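Local coordinates for protein lysyl oxidase (Pichia pastoris, PDB 1RKY) that probably oxidises primary amines with molecular oxygen, using a copper ion and one topaquinone cofactor per subunit, at residues S143-K148 with W223-Y228; G208-F213 with E227-N232; Y510-V515 with Q552-I557; N573-G578 with S672-P677. One frame throughout, in Å; residues are numbered along the deposited sequence.

Contact 1: S143-K148 with W223-Y228. With NAG (2-acetamido-2-deoxy-beta-D-glucopyranose), chain D; XE (xenon), chain U.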
# COMPACT_ATOMS: atom_id res chain seq x y z
N SER A 143 1.19 -12.48 -41.00
CA SER A 143 2.64 -12.58 -41.04
C SER A 143 3.12 -12.87 -42.48
O SER A 143 4.08 -12.28 -42.95
CB SER A 143 3.14 -13.67 -40.11
OG SER A 143 4.55 -13.72 -40.11
N SER A 144 2.40 -13.76 -43.14
CA SER A 144 2.66 -14.08 -44.56
C SER A 144 2.45 -12.88 -45.47
O SER A 144 3.24 -12.65 -46.38
CB SER A 144 1.77 -15.22 -45.03
OG SER A 144 1.98 -15.51 -46.41
N PHE A 145 1.38 -12.12 -45.24
CA PHE A 145 1.09 -10.94 -46.02
C PHE A 145 2.18 -9.88 -45.84
O PHE A 145 2.63 -9.25 -46.81
CB PHE A 145 -0.31 -10.37 -45.69
CG PHE A 145 -0.51 -8.98 -46.18
CD1 PHE A 145 -0.94 -8.75 -47.49
CD2 PHE A 145 -0.26 -7.90 -45.36
CE1 PHE A 145 -1.12 -7.44 -47.95
CE2 PHE A 145 -0.44 -6.60 -45.82
CZ PHE A 145 -0.87 -6.38 -47.11
N LEU A 146 2.63 -9.66 -44.62
CA LEU A 146 3.67 -8.69 -44.37
C LEU A 146 4.97 -9.09 -45.01
O LEU A 146 5.66 -8.25 -45.59
CB LEU A 146 3.89 -8.47 -42.87
CG LEU A 146 2.76 -7.71 -42.16
CD1 LEU A 146 3.20 -7.45 -40.72
CD2 LEU A 146 2.36 -6.42 -42.86
N ASN A 147 5.32 -10.36 -44.92
CA ASN A 147 6.57 -10.84 -45.53
C ASN A 147 6.57 -10.65 -47.05
O ASN A 147 7.59 -10.28 -47.64
CB ASN A 147 6.80 -12.29 -45.20
CG ASN A 147 8.12 -12.80 -45.73
OD1 ASN A 147 9.18 -12.34 -45.33
ND2 ASN A 147 8.05 -13.74 -46.66
N LYS A 148 5.42 -10.92 -47.65
CA LYS A 148 5.22 -10.75 -49.10
C LYS A 148 5.50 -9.32 -49.53
O LYS A 148 6.09 -9.08 -50.58
CB LYS A 148 3.78 -11.15 -49.45
CG LYS A 148 3.43 -11.19 -50.93
CD LYS A 148 2.04 -11.80 -51.11
CE LYS A 148 1.59 -11.85 -52.57
NZ LYS A 148 0.76 -13.07 -52.83
N TRP A 223 -5.85 -8.21 -50.00
CA TRP A 223 -5.21 -7.35 -48.97
C TRP A 223 -4.12 -6.47 -49.60
O TRP A 223 -3.42 -6.89 -50.52
CB TRP A 223 -4.59 -8.23 -47.90
CG TRP A 223 -5.61 -8.95 -47.08
CD1 TRP A 223 -6.96 -8.98 -47.26
CD2 TRP A 223 -5.35 -9.71 -45.89
NE1 TRP A 223 -7.55 -9.74 -46.29
CE2 TRP A 223 -6.59 -10.19 -45.42
CE3 TRP A 223 -4.20 -10.04 -45.18
CZ2 TRP A 223 -6.71 -10.99 -44.28
CZ3 TRP A 223 -4.31 -10.85 -44.06
CH2 TRP A 223 -5.57 -11.30 -43.62
N LYS A 224 -3.99 -5.25 -49.12
CA LYS A 224 -3.09 -4.28 -49.76
C LYS A 224 -2.37 -3.41 -48.72
O LYS A 224 -3.01 -2.89 -47.82
CB LYS A 224 -3.92 -3.34 -50.65
CG LYS A 224 -4.08 -3.81 -52.10
CD LYS A 224 -5.12 -2.94 -52.83
CE LYS A 224 -5.27 -3.31 -54.32
NZ LYS A 224 -5.95 -2.21 -55.13
N MET A 225 -1.07 -3.23 -48.89
CA MET A 225 -0.35 -2.19 -48.13
C MET A 225 -0.80 -0.79 -48.54
O MET A 225 -0.81 -0.46 -49.71
CB MET A 225 1.16 -2.36 -48.28
CG MET A 225 1.97 -1.63 -47.24
SD MET A 225 1.86 -2.45 -45.61
CE MET A 225 2.78 -3.86 -45.83
N LEU A 226 -1.23 0.02 -47.57
CA LEU A 226 -1.76 1.34 -47.82
C LEU A 226 -0.73 2.44 -47.69
O LEU A 226 -0.72 3.37 -48.48
CB LEU A 226 -2.91 1.67 -46.88
CG LEU A 226 -4.14 0.79 -46.98
CD1 LEU A 226 -5.07 1.11 -45.84
CD2 LEU A 226 -4.81 0.99 -48.32
N GLU A 227 0.11 2.35 -46.66
CA GLU A 227 1.05 3.42 -46.33
C GLU A 227 2.33 2.88 -45.73
O GLU A 227 2.34 1.84 -45.05
CB GLU A 227 0.44 4.41 -45.33
CG GLU A 227 -0.85 5.03 -45.77
CD GLU A 227 -1.49 5.89 -44.70
OE1 GLU A 227 -2.36 6.72 -45.04
OE2 GLU A 227 -1.13 5.74 -43.51
N TYR A 228 3.41 3.60 -45.98
CA TYR A 228 4.64 3.51 -45.20
C TYR A 228 4.78 4.85 -44.53
O TYR A 228 4.54 5.88 -45.16
CB TYR A 228 5.84 3.20 -46.09
CG TYR A 228 5.76 1.81 -46.68
CD1 TYR A 228 5.66 1.61 -48.05
CD2 TYR A 228 5.78 0.70 -45.85
CE1 TYR A 228 5.57 0.32 -48.57
CE2 TYR A 228 5.69 -0.58 -46.36
CZ TYR A 228 5.58 -0.76 -47.71
OH TYR A 228 5.50 -2.06 -48.17
C1 NAG D . 13.38 -12.66 -48.08
C2 NAG D . 13.19 -14.14 -47.74
C3 NAG D . 14.50 -14.92 -47.85
C4 NAG D . 15.16 -14.66 -49.21
C5 NAG D . 15.21 -13.16 -49.55
C6 NAG D . 15.69 -13.01 -50.99
C7 NAG D . 11.42 -14.85 -46.17
C8 NAG D . 11.08 -15.17 -44.73
N2 NAG D . 12.63 -14.33 -46.40
O3 NAG D . 14.25 -16.31 -47.68
O4 NAG D . 16.48 -15.18 -49.22
O5 NAG D . 13.94 -12.53 -49.38
O6 NAG D . 15.37 -11.74 -51.52
O7 NAG D . 10.58 -15.07 -47.04
XE XE U . 2.30 1.41 -49.49

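Contact 2: G208-F213 with E227-N232. With XE (xenon), chain U.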
# COMPACT_ATOMS: atom_id res chain seq x y z
N GLY A 208 11.14 2.88 -35.59
CA GLY A 208 10.46 4.06 -36.08
C GLY A 208 10.00 3.97 -37.53
O GLY A 208 9.61 4.97 -38.14
N PHE A 209 10.07 2.77 -38.09
CA PHE A 209 9.48 2.50 -39.40
C PHE A 209 8.08 1.91 -39.21
O PHE A 209 7.94 0.87 -38.56
CB PHE A 209 10.34 1.51 -40.18
CG PHE A 209 9.83 1.28 -41.57
CD1 PHE A 209 10.07 2.22 -42.55
CD2 PHE A 209 9.03 0.20 -41.84
CE1 PHE A 209 9.57 2.04 -43.83
CE2 PHE A 209 8.51 0.00 -43.13
CZ PHE A 209 8.78 0.94 -44.11
N PHE A 210 7.09 2.59 -39.77
CA PHE A 210 5.67 2.20 -39.63
C PHE A 210 5.04 1.92 -40.96
O PHE A 210 5.54 2.35 -42.01
CB PHE A 210 4.88 3.26 -38.88
CG PHE A 210 5.53 3.67 -37.61
CD1 PHE A 210 6.30 4.81 -37.55
CD2 PHE A 210 5.46 2.85 -36.48
CE1 PHE A 210 6.95 5.17 -36.36
CE2 PHE A 210 6.12 3.19 -35.29
CZ PHE A 210 6.87 4.34 -35.24
N PHE A 211 3.96 1.17 -40.90
CA PHE A 211 3.15 0.88 -42.06
C PHE A 211 1.68 0.67 -41.72
O PHE A 211 1.31 0.49 -40.55
CB PHE A 211 3.73 -0.31 -42.80
CG PHE A 211 3.96 -1.51 -41.95
CD1 PHE A 211 2.94 -2.40 -41.71
CD2 PHE A 211 5.20 -1.75 -41.41
CE1 PHE A 211 3.17 -3.53 -40.91
CE2 PHE A 211 5.41 -2.86 -40.63
CZ PHE A 211 4.41 -3.75 -40.39
N LYS A 212 0.85 0.72 -42.75
CA LYS A 212 -0.60 0.57 -42.62
C LYS A 212 -1.07 -0.31 -43.75
O LYS A 212 -0.65 -0.13 -44.88
CB LYS A 212 -1.32 1.90 -42.69
CG LYS A 212 -2.85 1.83 -42.39
CD LYS A 212 -3.54 3.15 -42.71
CE LYS A 212 -5.02 3.16 -42.41
NZ LYS A 212 -5.67 4.47 -42.72
N PHE A 213 -1.96 -1.23 -43.44
CA PHE A 213 -2.49 -2.13 -44.47
C PHE A 213 -3.96 -2.40 -44.32
O PHE A 213 -4.54 -2.27 -43.25
CB PHE A 213 -1.68 -3.43 -44.56
CG PHE A 213 -1.68 -4.29 -43.29
CD1 PHE A 213 -2.53 -5.38 -43.18
CD2 PHE A 213 -0.79 -4.03 -42.24
CE1 PHE A 213 -2.52 -6.17 -42.03
CE2 PHE A 213 -0.79 -4.82 -41.09
CZ PHE A 213 -1.63 -5.89 -40.99
N GLU A 227 0.11 2.35 -46.66
CA GLU A 227 1.05 3.42 -46.33
C GLU A 227 2.33 2.88 -45.73
O GLU A 227 2.34 1.84 -45.05
CB GLU A 227 0.44 4.41 -45.33
CG GLU A 227 -0.85 5.03 -45.77
CD GLU A 227 -1.49 5.89 -44.70
OE1 GLU A 227 -2.36 6.72 -45.04
OE2 GLU A 227 -1.13 5.74 -43.51
N TYR A 228 3.41 3.60 -45.98
CA TYR A 228 4.64 3.51 -45.20
C TYR A 228 4.78 4.85 -44.53
O TYR A 228 4.54 5.88 -45.16
CB TYR A 228 5.84 3.20 -46.09
CG TYR A 228 5.76 1.81 -46.68
CD1 TYR A 228 5.66 1.61 -48.05
CD2 TYR A 228 5.78 0.70 -45.85
CE1 TYR A 228 5.57 0.32 -48.57
CE2 TYR A 228 5.69 -0.58 -46.36
CZ TYR A 228 5.58 -0.76 -47.71
OH TYR A 228 5.50 -2.06 -48.17
N ILE A 229 5.11 4.84 -43.24
CA ILE A 229 5.21 6.06 -42.46
C ILE A 229 6.57 6.10 -41.80
O ILE A 229 6.99 5.16 -41.14
CB ILE A 229 4.06 6.15 -41.42
CG1 ILE A 229 2.70 6.12 -42.13
CG2 ILE A 229 4.22 7.41 -40.56
CD1 ILE A 229 1.53 5.73 -41.23
N TYR A 230 7.30 7.19 -42.01
CA TYR A 230 8.65 7.32 -41.47
C TYR A 230 8.98 8.79 -41.27
O TYR A 230 8.71 9.63 -42.16
CB TYR A 230 9.69 6.61 -42.37
CG TYR A 230 11.11 6.80 -41.92
CD1 TYR A 230 11.69 5.93 -41.00
CD2 TYR A 230 11.90 7.85 -42.40
CE1 TYR A 230 12.97 6.09 -40.57
CE2 TYR A 230 13.22 8.01 -41.97
CZ TYR A 230 13.74 7.14 -41.07
OH TYR A 230 15.03 7.25 -40.63
N ASN A 231 9.52 9.12 -40.10
CA ASN A 231 9.74 10.52 -39.71
C ASN A 231 8.51 11.41 -39.96
O ASN A 231 8.62 12.55 -40.45
CB ASN A 231 10.98 11.08 -40.45
CG ASN A 231 11.42 12.44 -39.94
OD1 ASN A 231 11.25 12.77 -38.77
ND2 ASN A 231 11.99 13.24 -40.84
N ASN A 232 7.33 10.89 -39.61
CA ASN A 232 6.07 11.61 -39.68
C ASN A 232 5.58 11.99 -41.09
O ASN A 232 4.70 12.85 -41.25
CB ASN A 232 6.09 12.84 -38.77
CG ASN A 232 6.05 12.45 -37.31
OD1 ASN A 232 5.09 11.80 -36.87
ND2 ASN A 232 7.10 12.80 -36.57
XE XE U . 2.30 1.41 -49.49
O HOH W 1 10.19 7.38 -37.82
O HOH W 2 -5.14 5.18 -45.48

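Contact 3: Y510-V515 with Q552-I557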
# COMPACT_ATOMS: atom_id res chain seq x y z
N TYR A 510 -20.31 6.14 3.98
CA TYR A 510 -20.26 7.11 5.08
C TYR A 510 -19.43 8.24 4.55
O TYR A 510 -18.22 8.08 4.32
CB TYR A 510 -19.63 6.51 6.32
CG TYR A 510 -20.60 5.68 7.14
CD1 TYR A 510 -20.73 4.31 6.94
CD2 TYR A 510 -21.43 6.27 8.10
CE1 TYR A 510 -21.63 3.56 7.66
CE2 TYR A 510 -22.32 5.51 8.83
CZ TYR A 510 -22.42 4.16 8.60
OH TYR A 510 -23.34 3.40 9.32
N VAL A 511 -20.08 9.36 4.29
CA VAL A 511 -19.46 10.56 3.77
C VAL A 511 -18.92 11.35 4.93
O VAL A 511 -19.59 11.47 5.96
CB VAL A 511 -20.50 11.38 2.98
CG1 VAL A 511 -19.93 12.69 2.48
CG2 VAL A 511 -21.01 10.57 1.78
N MET A 512 -17.71 11.88 4.79
CA MET A 512 -17.07 12.65 5.84
C MET A 512 -16.95 14.08 5.39
O MET A 512 -16.51 14.32 4.28
CB MET A 512 -15.66 12.10 6.12
CG MET A 512 -15.67 10.64 6.51
SD MET A 512 -13.98 10.01 6.47
CE MET A 512 -14.25 8.40 7.04
N LYS A 513 -17.35 15.03 6.24
CA LYS A 513 -17.28 16.44 5.87
C LYS A 513 -16.97 17.33 7.05
O LYS A 513 -17.32 17.00 8.18
CB LYS A 513 -18.60 16.92 5.26
CG LYS A 513 -19.82 16.67 6.10
CD LYS A 513 -21.07 17.34 5.49
CE LYS A 513 -22.32 17.20 6.38
NZ LYS A 513 -23.30 18.32 6.21
N ASP A 514 -16.36 18.48 6.80
CA ASP A 514 -16.29 19.50 7.85
C ASP A 514 -17.59 20.33 7.83
O ASP A 514 -18.16 20.62 6.77
CB ASP A 514 -15.04 20.38 7.76
CG ASP A 514 -15.14 21.44 6.71
OD1 ASP A 514 -15.49 22.59 7.05
OD2 ASP A 514 -14.86 21.20 5.52
N VAL A 515 -18.03 20.71 9.02
CA VAL A 515 -19.33 21.37 9.22
C VAL A 515 -19.20 22.35 10.35
O VAL A 515 -18.47 22.10 11.30
CB VAL A 515 -20.45 20.37 9.53
CG1 VAL A 515 -20.77 19.50 8.31
CG2 VAL A 515 -20.09 19.50 10.72
N GLN A 552 -12.29 11.07 1.94
CA GLN A 552 -13.40 11.45 2.84
C GLN A 552 -14.65 10.64 2.61
O GLN A 552 -15.77 11.19 2.42
CB GLN A 552 -13.64 12.96 2.72
CG GLN A 552 -12.54 13.72 3.42
CD GLN A 552 -12.73 15.19 3.50
OE1 GLN A 552 -11.74 15.91 3.43
NE2 GLN A 552 -14.00 15.68 3.66
N GLY A 553 -14.49 9.32 2.64
CA GLY A 553 -15.63 8.43 2.64
C GLY A 553 -15.20 6.99 2.80
O GLY A 553 -14.03 6.62 2.54
N ILE A 554 -16.15 6.17 3.22
CA ILE A 554 -16.00 4.73 3.40
C ILE A 554 -17.11 4.05 2.59
O ILE A 554 -18.29 4.38 2.78
CB ILE A 554 -16.13 4.41 4.93
CG1 ILE A 554 -14.91 4.92 5.71
CG2 ILE A 554 -16.29 2.91 5.22
CD1 ILE A 554 -15.12 4.92 7.22
N LEU A 555 -16.76 3.09 1.73
CA LEU A 555 -17.72 2.35 0.94
C LEU A 555 -18.01 0.97 1.54
O LEU A 555 -17.10 0.19 1.78
CB LEU A 555 -17.23 2.11 -0.48
CG LEU A 555 -18.18 1.35 -1.38
CD1 LEU A 555 -19.43 2.13 -1.60
CD2 LEU A 555 -17.50 1.04 -2.70
N LEU A 556 -19.28 0.70 1.77
CA LEU A 556 -19.72 -0.55 2.40
C LEU A 556 -20.68 -1.34 1.54
O LEU A 556 -21.56 -0.77 0.90
CB LEU A 556 -20.47 -0.26 3.73
CG LEU A 556 -19.79 0.50 4.84
CD1 LEU A 556 -20.63 0.60 6.07
CD2 LEU A 556 -18.47 -0.15 5.13
N ILE A 557 -20.55 -2.67 1.58
CA ILE A 557 -21.62 -3.56 1.19
C ILE A 557 -22.21 -4.12 2.49
O ILE A 557 -21.52 -4.73 3.26
CB ILE A 557 -21.12 -4.67 0.28
CG1 ILE A 557 -20.48 -4.04 -0.98
CG2 ILE A 557 -22.27 -5.59 -0.11
CD1 ILE A 557 -21.40 -3.20 -1.82
O HOH W 3 -14.84 18.61 3.92

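Contact 4: N573-G578 with S672-P677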
# COMPACT_ATOMS: atom_id res chain seq x y z
N ASN A 573 -16.21 -3.44 4.13
CA ASN A 573 -15.71 -2.20 3.56
C ASN A 573 -14.81 -2.56 2.38
O ASN A 573 -13.89 -3.38 2.54
CB ASN A 573 -14.91 -1.55 4.67
CG ASN A 573 -14.16 -0.30 4.27
OD1 ASN A 573 -13.20 0.06 4.97
ND2 ASN A 573 -14.59 0.40 3.23
N ILE A 574 -15.07 -1.96 1.23
CA ILE A 574 -14.13 -2.03 0.10
C ILE A 574 -13.21 -0.83 0.21
O ILE A 574 -13.64 0.28 0.03
CB ILE A 574 -14.87 -2.02 -1.22
CG1 ILE A 574 -15.92 -3.13 -1.27
CG2 ILE A 574 -13.89 -2.16 -2.37
CD1 ILE A 574 -16.82 -3.11 -2.52
N MET A 575 -11.96 -1.10 0.54
CA MET A 575 -10.99 -0.09 0.92
C MET A 575 -9.92 -0.03 -0.17
O MET A 575 -9.23 -1.01 -0.39
CB MET A 575 -10.39 -0.54 2.26
CG MET A 575 -9.33 0.41 2.83
SD MET A 575 -8.33 -0.29 4.22
CE MET A 575 -9.47 -1.39 4.93
N PRO A 576 -9.73 1.10 -0.80
CA PRO A 576 -8.69 1.18 -1.82
C PRO A 576 -7.33 1.19 -1.18
O PRO A 576 -7.15 1.72 -0.08
CB PRO A 576 -8.99 2.51 -2.51
CG PRO A 576 -9.65 3.31 -1.48
CD PRO A 576 -10.45 2.38 -0.63
N GLY A 577 -6.38 0.57 -1.84
CA GLY A 577 -4.99 0.69 -1.48
C GLY A 577 -4.38 1.47 -2.62
O GLY A 577 -5.01 2.35 -3.23
N GLY A 578 -3.17 1.11 -2.99
CA GLY A 578 -2.48 1.83 -4.05
C GLY A 578 -3.10 1.52 -5.40
O GLY A 578 -3.81 0.52 -5.56
N SER A 672 -3.62 -2.36 -5.19
CA SER A 672 -4.31 -3.28 -4.31
C SER A 672 -5.63 -2.69 -3.80
O SER A 672 -5.84 -1.48 -3.84
CB SER A 672 -3.44 -3.63 -3.10
OG SER A 672 -3.24 -2.52 -2.22
N PHE A 673 -6.50 -3.56 -3.34
CA PHE A 673 -7.65 -3.16 -2.52
C PHE A 673 -7.87 -4.21 -1.44
O PHE A 673 -7.38 -5.32 -1.56
CB PHE A 673 -8.94 -2.93 -3.33
CG PHE A 673 -9.48 -4.15 -4.02
CD1 PHE A 673 -10.42 -4.96 -3.41
CD2 PHE A 673 -9.09 -4.47 -5.31
CE1 PHE A 673 -10.95 -6.08 -4.03
CE2 PHE A 673 -9.63 -5.56 -5.96
CZ PHE A 673 -10.55 -6.40 -5.32
N MET A 674 -8.56 -3.82 -0.37
CA MET A 674 -8.89 -4.70 0.72
C MET A 674 -10.40 -4.80 0.89
O MET A 674 -11.14 -3.87 0.58
CB MET A 674 -8.28 -4.22 2.03
CG MET A 674 -6.87 -4.73 2.29
SD MET A 674 -6.25 -4.06 3.84
CE MET A 674 -4.81 -5.16 4.17
N LEU A 675 -10.84 -5.96 1.36
CA LEU A 675 -12.21 -6.25 1.78
C LEU A 675 -12.09 -6.53 3.26
O LEU A 675 -11.47 -7.50 3.67
CB LEU A 675 -12.77 -7.46 1.03
CG LEU A 675 -12.77 -7.35 -0.50
CD1 LEU A 675 -13.31 -8.62 -1.07
CD2 LEU A 675 -13.60 -6.18 -0.97
N THR A 676 -12.62 -5.63 4.06
CA THR A 676 -12.43 -5.73 5.49
C THR A 676 -13.74 -5.69 6.29
O THR A 676 -14.63 -4.93 5.99
CB THR A 676 -11.41 -4.70 5.99
OG1 THR A 676 -11.06 -4.98 7.35
CG2 THR A 676 -11.98 -3.32 6.00
N PRO A 677 -13.87 -6.53 7.30
CA PRO A 677 -15.12 -6.50 8.08
C PRO A 677 -15.41 -5.15 8.75
O PRO A 677 -14.52 -4.52 9.28
CB PRO A 677 -14.93 -7.62 9.12
CG PRO A 677 -13.50 -7.95 9.14
CD PRO A 677 -12.91 -7.52 7.80

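Contact 1: S143-K148 with W223-Y228
Phe145 swings its ring off helix 136-150 toward Trp223 with CG opposite the backbone N (chi1 165°), while the indole of Trp223 takes the position opposite its own carbonyl carbon (chi1 -68°), which turns its benzo edge back to the helix. The two meet as a T-shaped pair: the edge of the indole is directed at the face of the Phe145 ring, with planes at 75° and the centroid of the indole's six-membered ring 5.9 Å from that of the phenyl. The rim of the phenyl is busy as well. Its CE1 lies 3.6 Å from Trp223 CB, and farther round, CZ comes to 3.6 Å from Met225 N, which sits in the ring plane. One aromatic side chain thus uses its face for an indole and its edge for the backbone of a strand. Next to it, the chain of Met225, bent at both chi2 and chi3, carries CE to 3.9 Å from Leu146 CD2, the two side chains crossing at about a right angle. Beyond the interface, Trp223 NE1 donates to Gly217 O, which fixes the outer rim of the indole. Xenon lies on the strand 3.6 Å from Met225 O. On the helix, Asn147 ND2 donates to O7 of a bound N-acetylglucosamine at 2.9 Å, and its OD1 is engaged by Tyr167. Apolar side chains from a helix packed on an antiparallel sheet, as here, are characteristic of a small alpha+beta domain, consistent with the N-terminal domains of copper amine oxidases.

Contact 2: G208-F213 with E227-N232
Lys212 O is gripped by two successive amides of the partner strand, Glu227 N at 3.1 Å and that of Leu226, the signature of a classic beta bulge. The ladder of the hairpin then runs on through Lys212 N to Glu227 O and the reciprocal bonds of Phe210 with Ile229. Of these, Ile229 N reaches Phe210 O at 2.8 Å and almost straight (177°), although it stands 52° above the carbonyl plane. On one face, Phe209, Phe211 and Tyr228 come together under helices 136-150 and 153-163. Phe209 CZ presses on Tyr228 CD2 at 3.5 Å, the rings neither stacked nor perpendicular, and Phe211 CB reaches the same CD2 at 3.8 Å, while Tyr228 CE1 touches xenon. A serine in place of Tyr228 would probably leave Phe209 CZ and Phe211 CB without their shared partner and open a gap beside the xenon. The other face is mixed. Phe210 and Ile229 meet through their CB atoms, Ile229 also packing on Trp521 of the second subunit, while Lys212 and Glu227 run side by side in extended form. Their charged ends are not in contact; a water accepts from Lys212 NZ at 2.9 Å and donates to Glu227 OE1 at 3.2 Å. The chemistry implies a sheet with an aromatic inner face and, on the reverse, two opposite charges linked through a single water.

Contact 3: Y510-V515 with Q552-I557
Met512 lies extended across the neighbouring strand, its sulfur settling over the backbone at Gly553, where SD is 3.9 Å from Gly553 N. Its tip then runs on to Ile554, bringing CE to 3.6 Å from Ile554 CD1. A second bump fits at the other end: Leu556 CD1 abuts the rim of the Tyr510 ring, in its plane, 3.5 Å from CE1. Between them Gly553 CA makes a CA-H...O contact of 3.1 Å with Tyr510 O. Both bonds of the Tyr510-Ile554 pair hold this register. Past the strand end, Gln552 prolongs the ladder: its O receives Met512 N, and its NE2 returns to Met512 O at 2.9 Å. That oxygen lies in the amide plane of Gln552, but the donor stands 47° above the carbonyl plane. NE2 also donates to a water 3.1 Å away that bonds Asp514 N, and Asn550 engages OE1. A leucine in place of Gln552 would probably leave Met512 O without this donor and the water less firmly held. Met512 and Ile554 also pack on Phe487 and Leu655 of the second subunit. The chemistry implies a polar clamp where strand 553-559 begins and an apolar strip facing the dimer partner.

Contact 4: N573-G578 with S672-P677
Asn573 and Thr676 form one hydrogen-bonded pair of an antiparallel ladder inside the large beta sandwich that forms the catalytic domain of copper amine oxidases. The first shell is backbone. Reciprocal bonds join Asn573 with Thr676 and Met575 with Met674, the straightest being Met575 N to Met674 O at 2.9 Å (177°). Pro576, which has no N-H to offer, falls opposite Phe673 in a non-hydrogen-bonded pair, where none is called for. The ladder then loosens its geometry: Gly577 N reaches Ser672 O from 38° above the carbonyl plane, and Ser672 N closes on Gly578 O. Side chains add a second layer. Ile574 and Leu675 lie alongside each other, CG1 to CD2 at 3.8 Å, and the methyl CG2 of Thr676 rests 3.7 Å from Asn573 CB. Farther out, polar ends are held by neighbouring strands and loops: Asn573 ND2 donates to Leu555 O, and Thr676 OG1 bonds Thr451 OG1. Phe673 packs on Val648 and Leu650, while the side chain of Ile574 is about 4 Å from that of Leu498, a ligand of the first calcium site. Thr676 also meets Thr668 of the second subunit. At the far end Ser672 OG, with chi1 at 69° between its backbone N and carbonyl carbon, lies near the Gly577-Gly578 backbone and comes to 3.7 Å from Gly577 CA.

How the contacts relate
From the N terminus, helix 136-150 opens contact 1, which closes over 74 intervening residues on strand 224-230. Contact 2 opens within that span, closes a short hairpin over 13 residues and ends on the same strand, so the two overlap and share Glu227 and Tyr228; together they tie a helix to one sheet and touch the same xenon. Contacts 3 and 4 follow in series within the enzyme domain, closing loops of 36 and 93 residues. They adjoin through neighbouring strands 553-559 and 569-576, joining the long strand 504-518 to strand 670-678. The centres of contacts 1 and 3 are about 56 Å apart. Contacts 2, 3 and 4 all reach the second subunit.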